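Local coordinates for RagB/SusD domain protein (PDB 5J90) that binds chitin as a SusD-like protein, probably a surface lipoprotein that captures the polymer for the chitin-utilization system encoded by its gene locus, at residues A[35-40]-A[187-192]; A[245-250]-A[324-329]. All blocks are in the same frame, centred on the assembly; numbering follows the deposited sequence.

Overall arrangement
From the N terminus, the chain leaves short helix 33-37, runs through the helices that make up much of this SusD-like fold, and comes back in the loop between helices 154-177 and 196-213, where 187-192 meets 35-40 and contact 1 closes. Contact 2 opens only afterwards: strand 244-247 is followed by a long, mostly irregular excursion before strand 326-328 returns to pair with it. The two loops thus stand in series, neither enclosing nor crossing the other. In space they adjoin, with centres about 8 Å apart: Met-189 O lies 2.8 Å from Val-247 N, a probable hydrogen bond, and Phe-37 O packs on Ile-246 CD1.

Contact 1. Residues A[35-40]-A[187-192]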
loop_
_atom_site.group_PDB
_atom_site.type_symbol
_atom_site.label_atom_id
_atom_site.label_comp_id
_atom_site.label_asym_id
_atom_site.label_seq_id
_atom_site.Cartn_x
_atom_site.Cartn_y
_atom_site.Cartn_z
ATOM N N PRO A 35 1.731 -9.739 34.564
ATOM C CA PRO A 35 2.244 -8.593 33.798
ATOM C C PRO A 35 1.666 -8.516 32.378
ATOM O O PRO A 35 1.607 -7.419 31.828
ATOM C CB PRO A 35 3.757 -8.834 33.736
ATOM C CG PRO A 35 4.054 -9.923 34.705
ATOM C CD PRO A 35 2.791 -10.655 35.022
ATOM N N MET A 36 1.264 -9.642 31.795
ATOM C CA MET A 36 0.568 -9.589 30.501
ATOM C C MET A 36 -0.791 -8.907 30.666
ATOM O O MET A 36 -1.105 -7.944 29.964
ATOM C CB MET A 36 0.409 -10.982 29.890
ATOM C CG MET A 36 1.726 -11.702 29.694
ATOM S SD MET A 36 1.570 -13.262 28.785
ATOM C CE MET A 36 1.309 -12.637 27.112
ATOM N N PHE A 37 -1.588 -9.388 31.621
ATOM C CA PHE A 37 -2.907 -8.824 31.888
ATOM C C PHE A 37 -2.853 -7.340 32.215
ATOM O O PHE A 37 -3.748 -6.579 31.841
ATOM C CB PHE A 37 -3.559 -9.540 33.080
ATOM C CG PHE A 37 -4.115 -10.905 32.757
ATOM C CD1 PHE A 37 -5.029 -11.085 31.726
ATOM C CD2 PHE A 37 -3.733 -12.014 33.507
ATOM C CE1 PHE A 37 -5.547 -12.343 31.456
ATOM C CE2 PHE A 37 -4.248 -13.269 33.239
ATOM C CZ PHE A 37 -5.155 -13.436 32.209
ATOM N N ASN A 38 -1.804 -6.936 32.929
ATOM C CA ASN A 38 -1.714 -5.577 33.450
ATOM C C ASN A 38 -1.074 -4.575 32.496
ATOM O O ASN A 38 -0.979 -3.391 32.814
ATOM C CB ASN A 38 -0.956 -5.558 34.785
ATOM C CG ASN A 38 -1.779 -6.108 35.925
ATOM O OD1 ASN A 38 -3.009 -6.015 35.920
ATOM N ND2 ASN A 38 -1.108 -6.697 36.906
ATOM N N ASN A 39 -0.642 -5.046 31.328
ATOM C CA ASN A 39 0.114 -4.175 30.418
ATOM C C ASN A 39 -0.278 -4.227 28.951
ATOM O O ASN A 39 0.453 -3.723 28.110
ATOM C CB ASN A 39 1.626 -4.388 30.571
ATOM C CG ASN A 39 2.142 -3.925 31.922
ATOM O OD1 ASN A 39 2.405 -2.735 32.130
ATOM N ND2 ASN A 39 2.274 -4.858 32.853
ATOM N N ILE A 40 -1.416 -4.829 28.631
ATOM C CA ILE A 40 -1.979 -4.664 27.289
ATOM C C ILE A 40 -2.334 -3.189 27.146
ATOM O O ILE A 40 -1.845 -2.498 26.245
ATOM C CB ILE A 40 -3.193 -5.576 27.064
ATOM C CG1 ILE A 40 -2.748 -7.037 27.135
ATOM C CG2 ILE A 40 -3.878 -5.263 25.725
ATOM C CD1 ILE A 40 -3.878 -7.996 27.429
ATOM N N THR A 187 -5.411 -17.877 38.284
ATOM C CA THR A 187 -4.469 -17.031 37.552
ATOM C C THR A 187 -5.188 -16.029 36.639
ATOM O O THR A 187 -4.667 -14.947 36.355
ATOM C CB THR A 187 -3.509 -17.889 36.716
ATOM O OG1 THR A 187 -2.826 -18.822 37.566
ATOM C CG2 THR A 187 -2.484 -17.029 36.003
ATOM N N ASP A 188 -6.380 -16.402 36.184
ATOM C CA ASP A 188 -7.149 -15.581 35.251
ATOM C C ASP A 188 -7.535 -14.246 35.899
ATOM O O ASP A 188 -7.884 -14.195 37.080
ATOM C CB ASP A 188 -8.396 -16.359 34.828
ATOM C CG ASP A 188 -8.997 -15.870 33.521
ATOM O OD1 ASP A 188 -8.611 -14.781 33.043
ATOM O OD2 ASP A 188 -9.878 -16.587 32.990
ATOM N N MET A 189 -7.443 -13.164 35.129
ATOM C CA MET A 189 -7.799 -11.837 35.611
ATOM C C MET A 189 -8.798 -11.172 34.669
ATOM O O MET A 189 -8.743 -9.968 34.440
ATOM C CB MET A 189 -6.541 -10.979 35.749
ATOM C CG MET A 189 -5.479 -11.612 36.633
ATOM S SD MET A 189 -3.997 -10.607 36.751
ATOM C CE MET A 189 -4.679 -9.093 37.432
ATOM N N THR A 190 -9.707 -11.968 34.126
ATOM C CA THR A 190 -10.693 -11.468 33.174
ATOM C C THR A 190 -12.086 -11.789 33.670
ATOM O O THR A 190 -12.274 -12.150 34.836
ATOM C CB THR A 190 -10.516 -12.121 31.792
ATOM O OG1 THR A 190 -10.809 -13.524 31.875
ATOM C CG2 THR A 190 -9.086 -11.931 31.274
ATOM N N GLY A 191 -13.070 -11.662 32.793
ATOM C CA GLY A 191 -14.411 -12.104 33.127
ATOM C C GLY A 191 -14.627 -13.605 33.008
ATOM O O GLY A 191 -15.722 -14.090 33.294
ATOM N N TYR A 192 -13.606 -14.350 32.590
ATOM C CA TYR A 192 -13.809 -15.752 32.220
ATOM C C TYR A 192 -13.597 -16.754 33.358
ATOM O O TYR A 192 -14.015 -17.902 33.246
ATOM C CB TYR A 192 -12.936 -16.139 31.025
ATOM C CG TYR A 192 -13.160 -15.309 29.780
ATOM C CD1 TYR A 192 -14.381 -14.693 29.527
ATOM C CD2 TYR A 192 -12.138 -15.141 28.856
ATOM C CE1 TYR A 192 -14.575 -13.931 28.377
ATOM C CE2 TYR A 192 -12.323 -14.381 27.714
ATOM C CZ TYR A 192 -13.534 -13.778 27.482
ATOM O OH TYR A 192 -13.693 -13.020 26.338
#
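A Met-aromatic contact joins the end of helix 33-37 to the loop leading into helix 196-213 of this SusD-like fold: Met-189, in the conformer described, one of two, lies against the ring of Phe-37, so its sulfur and methyl contacts are less certain. Met-189 CB sits over one face of the Phe-37 ring, 4.0 Å from its centroid and 20° off the normal, a CH-pi contact displaced toward the rim. The sulfur comes in obliquely, with Met-189 SD 3.5 Å from Phe-37 CD2. In this conformer Met-189 CG is anti to its own carbonyl carbon (chi1 -55°), which carries the thioether past CD2 toward the base of the phenylalanine; a bend at chi3 turns CE to Asn-38 OD1. The far end of the ring meets the loop itself. Thr-190 CG2 approaches Phe-37 CE1 at 3.6 Å, and the carbonyl of Thr-187 lies near CE2. Trp-199 of helix 196-213 and Leu-122 of helix 113-134 also touch this ring. Polar bonds brace the loop: Asp-188 OD2 accepts from Gly-194 N and Trp-199 NE1, while its OD1 takes the hydroxyl of Thr-190. That hydroxyl in turn accepts in an ST turn, Tyr-192 N to Thr-190 OG1 at 3.0 Å.

Contact 2. Residues A[245-250]-A[324-329]; sequences KIVSPV and SKEIYL
The ammonium of Lys-245 is gripped by two groups of the partner strand in a two-stranded antiparallel sheet: its NZ forms a salt bridge with Glu-326 OE1 at 2.9 Å, reached from above the carboxylate plane, and a longer hydrogen bond to Tyr-328 OH at 3.3 Å. With chi1 at 62° and the chain extended beyond CG, the lysine runs alongside the tyrosine; Lys-245 CD lies over the face of the Tyr-328 ring, 4.0 Å from its centroid, in a CH-pi contact. Were Lys-245 replaced by an alanine, the Glu-326 carboxylate would probably lose this countercharge and the Tyr-328 ring the aliphatic chain lying over it. Ile-246 and Ile-327 form the hydrogen-bonded pair, each N donating to the other's O at 2.8 Å, flanked by the non-hydrogen-bonded pairs Lys-245/Tyr-328 and Val-247/Glu-326. On the face bearing Ile-246 and Ile-327, Ile-246 CG1 packs on Leu-329 CD1 at 3.8 Å, while Gln-41 and Leu-43 touch Ile-327. Beyond the strands, Ser-248 N bonds to Lys-325 O. Bent at chi3 (81°), the Lys-325 side chain reaches across to the ST turn at Ser-248 to Val-250: Lys-325 NZ meets Pro-249 O at 2.8 Å from above the carbonyl plane and donates to a water that is itself bonded to Val-250 O.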
loop_
_atom_site.group_PDB
_atom_site.type_symbol
_atom_site.label_atom_id
_atom_site.label_comp_id
_atom_site.label_asym_id
_atom_site.label_seq_id
_atom_site.Cartn_x
_atom_site.Cartn_y
_atom_site.Cartn_z
ATOM N N LYS A 245 -12.270 -8.573 28.993
ATOM C CA LYS A 245 -11.989 -7.446 29.879
ATOM C C LYS A 245 -10.951 -7.859 30.910
ATOM O O LYS A 245 -10.830 -9.040 31.258
ATOM C CB LYS A 245 -13.265 -6.973 30.586
ATOM C CG LYS A 245 -13.905 -8.024 31.495
ATOM C CD LYS A 245 -15.207 -7.504 32.097
ATOM C CE LYS A 245 -15.897 -8.557 32.934
ATOM N NZ LYS A 245 -17.226 -8.045 33.406
ATOM N N ILE A 246 -10.194 -6.878 31.385
ATOM C CA ILE A 246 -9.327 -7.082 32.529
ATOM C C ILE A 246 -10.094 -6.683 33.777
ATOM O O ILE A 246 -10.586 -5.561 33.879
ATOM C CB ILE A 246 -8.046 -6.234 32.430
ATOM C CG1 ILE A 246 -7.368 -6.433 31.065
ATOM C CG2 ILE A 246 -7.107 -6.573 33.589
ATOM C CD1 ILE A 246 -6.901 -7.853 30.791
ATOM N N VAL A 247 -10.225 -7.623 34.706
ATOM C CA VAL A 247 -10.843 -7.342 35.995
ATOM C C VAL A 247 -9.708 -7.192 36.995
ATOM O O VAL A 247 -9.148 -8.183 37.469
ATOM C CB VAL A 247 -11.789 -8.483 36.407
ATOM C CG1 VAL A 247 -12.417 -8.189 37.762
ATOM C CG2 VAL A 247 -12.877 -8.687 35.348
ATOM N N SER A 248 -9.326 -5.952 37.281
ATOM C CA SER A 248 -8.198 -5.736 38.182
ATOM C C SER A 248 -8.630 -5.865 39.639
ATOM O O SER A 248 -9.645 -5.298 40.046
ATOM C CB SER A 248 -7.574 -4.364 37.962
ATOM O OG SER A 248 -6.482 -4.166 38.849
ATOM N N PRO A 249 -7.859 -6.612 40.431
ATOM C CA PRO A 249 -8.186 -6.645 41.864
ATOM C C PRO A 249 -7.841 -5.343 42.571
ATOM O O PRO A 249 -8.326 -5.132 43.684
ATOM C CB PRO A 249 -7.314 -7.785 42.398
ATOM C CG PRO A 249 -6.163 -7.873 41.419
ATOM C CD PRO A 249 -6.758 -7.528 40.079
ATOM N N VAL A 250 -7.047 -4.475 41.948
ATOM C CA VAL A 250 -6.536 -3.296 42.645
ATOM C C VAL A 250 -6.676 -1.967 41.907
ATOM O O VAL A 250 -6.913 -0.936 42.536
ATOM C CB VAL A 250 -5.054 -3.467 43.062
ATOM C CG1 VAL A 250 -4.931 -4.445 44.224
ATOM C CG2 VAL A 250 -4.203 -3.907 41.880
ATOM N N SER A 324 -13.977 2.490 37.169
ATOM C CA SER A 324 -14.210 1.065 37.298
ATOM C C SER A 324 -12.876 0.343 37.363
ATOM O O SER A 324 -11.872 0.817 36.805
ATOM C CB SER A 324 -14.978 0.570 36.067
ATOM O OG SER A 324 -15.211 -0.820 36.137
ATOM N N LYS A 325 -12.870 -0.812 38.017
ATOM C CA LYS A 325 -11.706 -1.684 38.062
ATOM C C LYS A 325 -11.757 -2.712 36.929
ATOM O O LYS A 325 -10.920 -3.599 36.855
ATOM C CB LYS A 325 -11.615 -2.374 39.427
ATOM C CG LYS A 325 -11.578 -1.393 40.600
ATOM C CD LYS A 325 -11.736 -2.106 41.951
ATOM C CE LYS A 325 -10.421 -2.709 42.391
ATOM N NZ LYS A 325 -10.548 -3.358 43.740
ATOM N N GLU A 326 -12.753 -2.583 36.053
ATOM C CA GLU A 326 -12.869 -3.454 34.880
ATOM C C GLU A 326 -12.605 -2.653 33.614
ATOM O O GLU A 326 -13.225 -1.615 33.372
ATOM C CB GLU A 326 -14.244 -4.120 34.850
ATOM C CG GLU A 326 -14.551 -4.799 36.176
ATOM C CD GLU A 326 -15.737 -5.739 36.151
ATOM O OE1 GLU A 326 -16.430 -5.836 35.120
ATOM O OE2 GLU A 326 -15.970 -6.395 37.190
ATOM N N ILE A 327 -11.663 -3.146 32.816
ATOM C CA ILE A 327 -11.216 -2.443 31.613
ATOM C C ILE A 327 -11.516 -3.323 30.402
ATOM O O ILE A 327 -10.908 -4.378 30.218
ATOM C CB ILE A 327 -9.710 -2.121 31.676
ATOM C CG1 ILE A 327 -9.370 -1.263 32.903
ATOM C CG2 ILE A 327 -9.261 -1.415 30.408
ATOM C CD1 ILE A 327 -8.973 -2.060 34.131
ATOM N N TYR A 328 -12.481 -2.891 29.601
ATOM C CA TYR A 328 -12.925 -3.682 28.448
ATOM C C TYR A 328 -11.979 -3.515 27.270
ATOM O O TYR A 328 -11.597 -2.396 26.912
ATOM C CB TYR A 328 -14.351 -3.305 28.047
ATOM C CG TYR A 328 -15.385 -3.864 28.998
ATOM C CD1 TYR A 328 -15.616 -3.268 30.228
ATOM C CD2 TYR A 328 -16.097 -5.015 28.688
ATOM C CE1 TYR A 328 -16.546 -3.789 31.109
ATOM C CE2 TYR A 328 -17.027 -5.544 29.558
ATOM C CZ TYR A 328 -17.245 -4.920 30.767
ATOM O OH TYR A 328 -18.166 -5.440 31.649
ATOM N N LEU A 329 -11.594 -4.639 26.681
ATOM C CA LEU A 329 -10.682 -4.623 25.543
ATOM C C LEU A 329 -11.326 -5.149 24.259
ATOM O O LEU A 329 -10.845 -4.859 23.166
ATOM C CB LEU A 329 -9.404 -5.397 25.869
ATOM C CG LEU A 329 -8.556 -4.773 26.974
ATOM C CD1 LEU A 329 -7.428 -5.724 27.357
ATOM C CD2 LEU A 329 -8.017 -3.417 26.538
HETATM O O HOH W 1 -8.381 -1.568 44.961
#